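Local atomic coordinates of oxalate--CoA ligase (Arabidopsis thaliana, PDB entry 5IE2), a protein that belongs to the ANL superfamily of AMP-binding enzymes, with a large N-terminal and a small C-terminal domain, and holds adenosine-5'-triphosphate. Residues L157-D162 against L182-L187; L431-V436 against E468-F473. One frame throughout, in Å; residues are numbered along the deposited sequence.

Interaction 1 (L157-D162 against L182-L187); sequences LVNHPD and LTQLNL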
# COMPACT_ATOMS: atom_id res chain seq x y z
N LEU A 157 -12.18 25.88 11.44
CA LEU A 157 -12.16 24.44 11.69
C LEU A 157 -10.98 23.97 12.51
O LEU A 157 -9.83 24.28 12.16
CB LEU A 157 -12.13 23.70 10.36
CG LEU A 157 -13.42 23.81 9.57
CD1 LEU A 157 -13.27 23.03 8.31
CD2 LEU A 157 -14.57 23.31 10.40
N VAL A 158 -11.25 23.18 13.53
CA VAL A 158 -10.18 22.56 14.30
C VAL A 158 -10.17 21.05 14.02
O VAL A 158 -11.21 20.39 14.14
CB VAL A 158 -10.39 22.79 15.82
CG1 VAL A 158 -9.35 22.06 16.62
CG2 VAL A 158 -10.31 24.29 16.11
N ASN A 159 -9.03 20.51 13.61
CA ASN A 159 -8.96 19.07 13.40
C ASN A 159 -8.55 18.35 14.68
O ASN A 159 -7.50 18.63 15.23
CB ASN A 159 -8.00 18.74 12.25
CG ASN A 159 -8.38 19.48 10.97
OD1 ASN A 159 -7.70 20.44 10.55
ND2 ASN A 159 -9.47 19.03 10.33
N HIS A 160 -9.37 17.39 15.10
CA HIS A 160 -9.15 16.62 16.31
C HIS A 160 -8.43 15.33 15.98
O HIS A 160 -8.77 14.69 15.02
CB HIS A 160 -10.46 16.27 16.99
CG HIS A 160 -11.29 17.46 17.33
ND1 HIS A 160 -12.14 17.45 18.40
CD2 HIS A 160 -11.43 18.67 16.74
CE1 HIS A 160 -12.77 18.62 18.47
NE2 HIS A 160 -12.37 19.36 17.46
N PRO A 161 -7.47 14.91 16.81
CA PRO A 161 -6.77 13.64 16.56
C PRO A 161 -7.78 12.49 16.47
O PRO A 161 -7.56 11.59 15.69
CB PRO A 161 -5.86 13.48 17.79
CG PRO A 161 -5.60 14.87 18.23
CD PRO A 161 -6.91 15.64 17.96
N ASP A 162 -8.90 12.54 17.20
CA ASP A 162 -9.78 11.37 17.11
C ASP A 162 -10.83 11.50 16.03
O ASP A 162 -11.69 10.63 15.91
CB ASP A 162 -10.44 11.09 18.46
CG ASP A 162 -11.56 12.06 18.80
OD1 ASP A 162 -12.61 11.62 19.37
OD2 ASP A 162 -11.39 13.28 18.55
N LEU A 182 -9.92 4.88 9.99
CA LEU A 182 -8.65 5.43 10.47
C LEU A 182 -8.81 6.91 10.76
O LEU A 182 -9.51 7.61 10.04
CB LEU A 182 -7.56 5.23 9.39
CG LEU A 182 -7.44 3.71 9.07
CD1 LEU A 182 -6.52 3.55 7.81
CD2 LEU A 182 -6.86 2.89 10.28
N THR A 183 -8.17 7.36 11.84
CA THR A 183 -8.34 8.72 12.33
C THR A 183 -7.20 9.65 11.87
O THR A 183 -6.19 9.23 11.28
CB THR A 183 -8.31 8.74 13.86
OG1 THR A 183 -7.07 8.14 14.26
CG2 THR A 183 -9.49 7.91 14.44
N GLN A 184 -7.35 10.94 12.19
CA GLN A 184 -6.29 11.93 12.00
C GLN A 184 -5.05 11.46 12.72
O GLN A 184 -3.91 11.59 12.23
CB GLN A 184 -6.72 13.31 12.56
CG GLN A 184 -7.63 14.10 11.61
CD GLN A 184 -6.83 14.98 10.63
OE1 GLN A 184 -5.62 14.91 10.55
NE2 GLN A 184 -7.55 15.83 9.89
N LEU A 185 -5.28 10.94 13.91
CA LEU A 185 -4.16 10.48 14.72
C LEU A 185 -3.48 9.28 14.08
O LEU A 185 -2.23 9.21 14.03
CB LEU A 185 -4.63 10.17 16.15
CG LEU A 185 -3.61 9.49 17.11
CD1 LEU A 185 -2.36 10.34 17.30
CD2 LEU A 185 -4.29 9.17 18.50
N ASN A 186 -4.27 8.30 13.61
CA ASN A 186 -3.69 7.17 12.90
C ASN A 186 -2.74 7.67 11.77
O ASN A 186 -1.57 7.22 11.63
CB ASN A 186 -4.79 6.29 12.28
CG ASN A 186 -5.58 5.44 13.28
OD1 ASN A 186 -6.75 5.13 13.02
ND2 ASN A 186 -4.99 5.05 14.43
N LEU A 187 -3.26 8.59 10.95
CA LEU A 187 -2.50 9.08 9.78
C LEU A 187 -1.23 9.81 10.20
O LEU A 187 -0.15 9.59 9.65
CB LEU A 187 -3.37 10.01 8.92
CG LEU A 187 -4.61 9.34 8.27
CD1 LEU A 187 -5.37 10.41 7.47
CD2 LEU A 187 -4.23 8.28 7.29
O HOH W 1 -10.34 16.40 11.29
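Two amide groups grip one water between Asn159 and Gln184. The water accepts from Asn159 ND2 at 2.9 Å and from Gln184 NE2 at 3.2 Å. The two nitrogens are themselves 3.8 Å apart, and both are donors, so the water oxygen mediates between groups that cannot bond directly. The amide planes are turned 40° against each other. Each nitrogen also has a partner outside the pair: Asn159 ND2 donates to Arg78 O, and Gln184 NE2 bonds to Ser7 OG. These bonds fix the rotation of both amides.

The Gln184 chain bends at its second torsion (chi2 -89°). Its CB lies beside the His160 carbonyl, 3.5 Å from His160 O, while the amide reaches on to Asn159.

The direct hydrogen bond between the segments is made by backbone atoms. Leu185 N donates to Pro161 O at 3.0 Å, and it arrives on a lone pair in the carbonyl plane. The same oxygen rests 3.5 Å from Thr183 CB. Pro161 CB packs on Leu185 CB at 3.9 Å, and Pro161 also touches Asp4. Next to this, Thr183 CG2 lies against the Asp162 carbonyl.

Thr183 OG1 serves the first turn of the helix. It accepts from Asn186 N at 2.9 Å, and the bond is nearly straight. In return Asn186 OD1 accepts from Thr183 N, with the donor 38° above the carbonyl plane.

This reciprocal pair is a capping box, with Thr183 as N-cap of helix 184-198. It marks a strand-to-helix junction. Strand 179-183 pairs antiparallel with strand 164-169, which follows the 157-162 loop. The connection between the two strands is Ser/Thr- and Gly-rich and is probably the phosphate-binding loop of AMP-binding enzymes.

Interaction 2 (L431-V436 against E468-F473); sequences LTHPDV and EDIKAF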
# COMPACT_ATOMS: atom_id res chain seq x y z
N LEU A 431 11.37 -18.30 -7.91
CA LEU A 431 11.88 -17.14 -8.65
C LEU A 431 13.39 -17.19 -8.96
O LEU A 431 13.88 -16.36 -9.75
CB LEU A 431 11.60 -15.84 -7.86
CG LEU A 431 10.12 -15.47 -7.79
CD1 LEU A 431 9.90 -14.13 -7.05
CD2 LEU A 431 9.50 -15.38 -9.19
N THR A 432 14.14 -18.10 -8.32
CA THR A 432 15.57 -18.21 -8.63
C THR A 432 15.83 -19.15 -9.82
O THR A 432 16.96 -19.25 -10.28
CB THR A 432 16.43 -18.70 -7.45
OG1 THR A 432 16.16 -20.07 -7.15
CG2 THR A 432 16.17 -17.88 -6.19
N HIS A 433 14.80 -19.84 -10.29
CA HIS A 433 15.02 -20.70 -11.46
C HIS A 433 15.28 -19.81 -12.66
O HIS A 433 14.56 -18.85 -12.87
CB HIS A 433 13.83 -21.60 -11.73
CG HIS A 433 14.06 -22.56 -12.86
ND1 HIS A 433 14.12 -22.17 -14.18
CD2 HIS A 433 14.28 -23.90 -12.85
CE1 HIS A 433 14.36 -23.22 -14.94
NE2 HIS A 433 14.45 -24.29 -14.16
N PRO A 434 16.33 -20.12 -13.45
CA PRO A 434 16.78 -19.24 -14.55
C PRO A 434 15.67 -18.87 -15.53
O PRO A 434 15.70 -17.75 -16.08
CB PRO A 434 17.84 -20.08 -15.28
CG PRO A 434 18.33 -21.04 -14.27
CD PRO A 434 17.20 -21.29 -13.28
N ASP A 435 14.69 -19.75 -15.71
CA ASP A 435 13.66 -19.53 -16.72
C ASP A 435 12.31 -19.12 -16.17
O ASP A 435 11.32 -19.13 -16.89
CB ASP A 435 13.45 -20.79 -17.58
CG ASP A 435 14.70 -21.20 -18.30
OD1 ASP A 435 15.49 -20.33 -18.70
OD2 ASP A 435 14.91 -22.42 -18.48
N VAL A 436 12.25 -18.77 -14.88
CA VAL A 436 10.98 -18.37 -14.28
C VAL A 436 10.91 -16.84 -14.17
O VAL A 436 11.80 -16.19 -13.61
CB VAL A 436 10.78 -19.00 -12.86
CG1 VAL A 436 9.60 -18.41 -12.19
CG2 VAL A 436 10.63 -20.53 -12.97
N GLU A 468 8.64 -31.00 -14.67
CA GLU A 468 9.71 -31.81 -14.15
C GLU A 468 10.99 -31.03 -13.92
O GLU A 468 11.65 -31.28 -12.92
CB GLU A 468 9.98 -33.00 -15.08
CG GLU A 468 8.88 -34.03 -14.98
CD GLU A 468 8.65 -34.52 -13.55
OE1 GLU A 468 9.66 -34.83 -12.83
OE2 GLU A 468 7.46 -34.55 -13.12
N ASP A 469 11.30 -30.07 -14.78
CA ASP A 469 12.42 -29.17 -14.58
C ASP A 469 12.23 -28.40 -13.26
O ASP A 469 13.15 -28.33 -12.44
CB ASP A 469 12.56 -28.14 -15.70
CG ASP A 469 13.00 -28.75 -17.02
OD1 ASP A 469 13.84 -29.68 -17.02
OD2 ASP A 469 12.53 -28.25 -18.07
N ILE A 470 11.04 -27.84 -13.08
CA ILE A 470 10.75 -27.01 -11.89
C ILE A 470 10.86 -27.84 -10.63
O ILE A 470 11.47 -27.44 -9.64
CB ILE A 470 9.36 -26.39 -11.94
CG1 ILE A 470 9.25 -25.40 -13.10
CG2 ILE A 470 9.05 -25.64 -10.61
CD1 ILE A 470 10.26 -24.24 -13.02
N LYS A 471 10.26 -29.02 -10.68
CA LYS A 471 10.30 -29.88 -9.53
C LYS A 471 11.74 -30.30 -9.22
O LYS A 471 12.12 -30.28 -8.06
CB LYS A 471 9.41 -31.11 -9.75
CG LYS A 471 7.91 -30.76 -9.63
CD LYS A 471 7.02 -32.01 -9.80
CE LYS A 471 6.98 -32.84 -8.54
NZ LYS A 471 5.98 -33.97 -8.62
N ALA A 472 12.53 -30.67 -10.22
CA ALA A 472 13.91 -31.08 -9.97
C ALA A 472 14.74 -29.95 -9.33
O ALA A 472 15.54 -30.16 -8.35
CB ALA A 472 14.57 -31.54 -11.31
N PHE A 473 14.53 -28.76 -9.87
CA PHE A 473 15.21 -27.58 -9.36
C PHE A 473 14.81 -27.34 -7.88
O PHE A 473 15.65 -27.10 -7.01
CB PHE A 473 14.86 -26.38 -10.23
CG PHE A 473 15.51 -25.10 -9.77
CD1 PHE A 473 16.80 -24.76 -10.18
CD2 PHE A 473 14.82 -24.23 -8.91
CE1 PHE A 473 17.39 -23.55 -9.75
CE2 PHE A 473 15.40 -23.08 -8.47
CZ PHE A 473 16.68 -22.72 -8.90
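The His433 ring points its edge at the face of Phe473 in a T-shaped stack. The centroids are 4.9 Å apart and the planes stand at 68°. His433 CD2 makes the closest approach of this pair, 3.5 Å from Phe473 CG. His433 CA also sits over the Phe473 face, a CH-pi contact. Both side chains run anti to their backbone nitrogens (chi1 -175° for His433, 179° for Phe473), which brings the two rings together. Thr432 OG1 lies at the in-plane edge of the Phe473 ring, 3.2 Å from Phe473 CZ, but its hydrogen bond goes to Val429 O.

Ile470 CD1 covers one face of the His433 ring as a second CH-pi contact and meets Val436 CG2 at 3.7 Å. Pro434 CD lies over the opposite face. The imidazole is thus sandwiched, and Asp435 N donates to His433 ND1 at 2.9 Å, which holds its rotation. This bond lies within the type I turn His433-Val436, which Val436 N closes by donating to His433 O.

Toward solvent the contact is looser. Pro434 CD approaches Phe473 CE1 only obliquely, at 4.2 Å. Asp469 is exposed, and its OD2 stays 5.9 Å from His433 NE2.

The loop joins helix 423-430 to strand 436-446. Helix 467-477 packs against it, with Ile470 also touching Leu430 and Val487 of strand 487-489, and Phe473 touching Val429.

Interaction 1 and interaction 2 do not touch. Their centres are 50 Å apart, their nearest atoms about 28 Å, and they lie on opposite sides of the chain's centre. They also follow one another along the chain. Interaction 1 belongs to the AMP-binding enzyme part of the chain and interaction 2 to the C-terminal domain family. The adenosine-5'-triphosphate pocket draws on 21 residues between 170 and 500. Interaction 1 involves the ends of the hairpin that holds the probable phosphate-binding loop. Interaction 2 is internal packing of the small C-terminal domain, which in this superfamily can rotate relative to the large one.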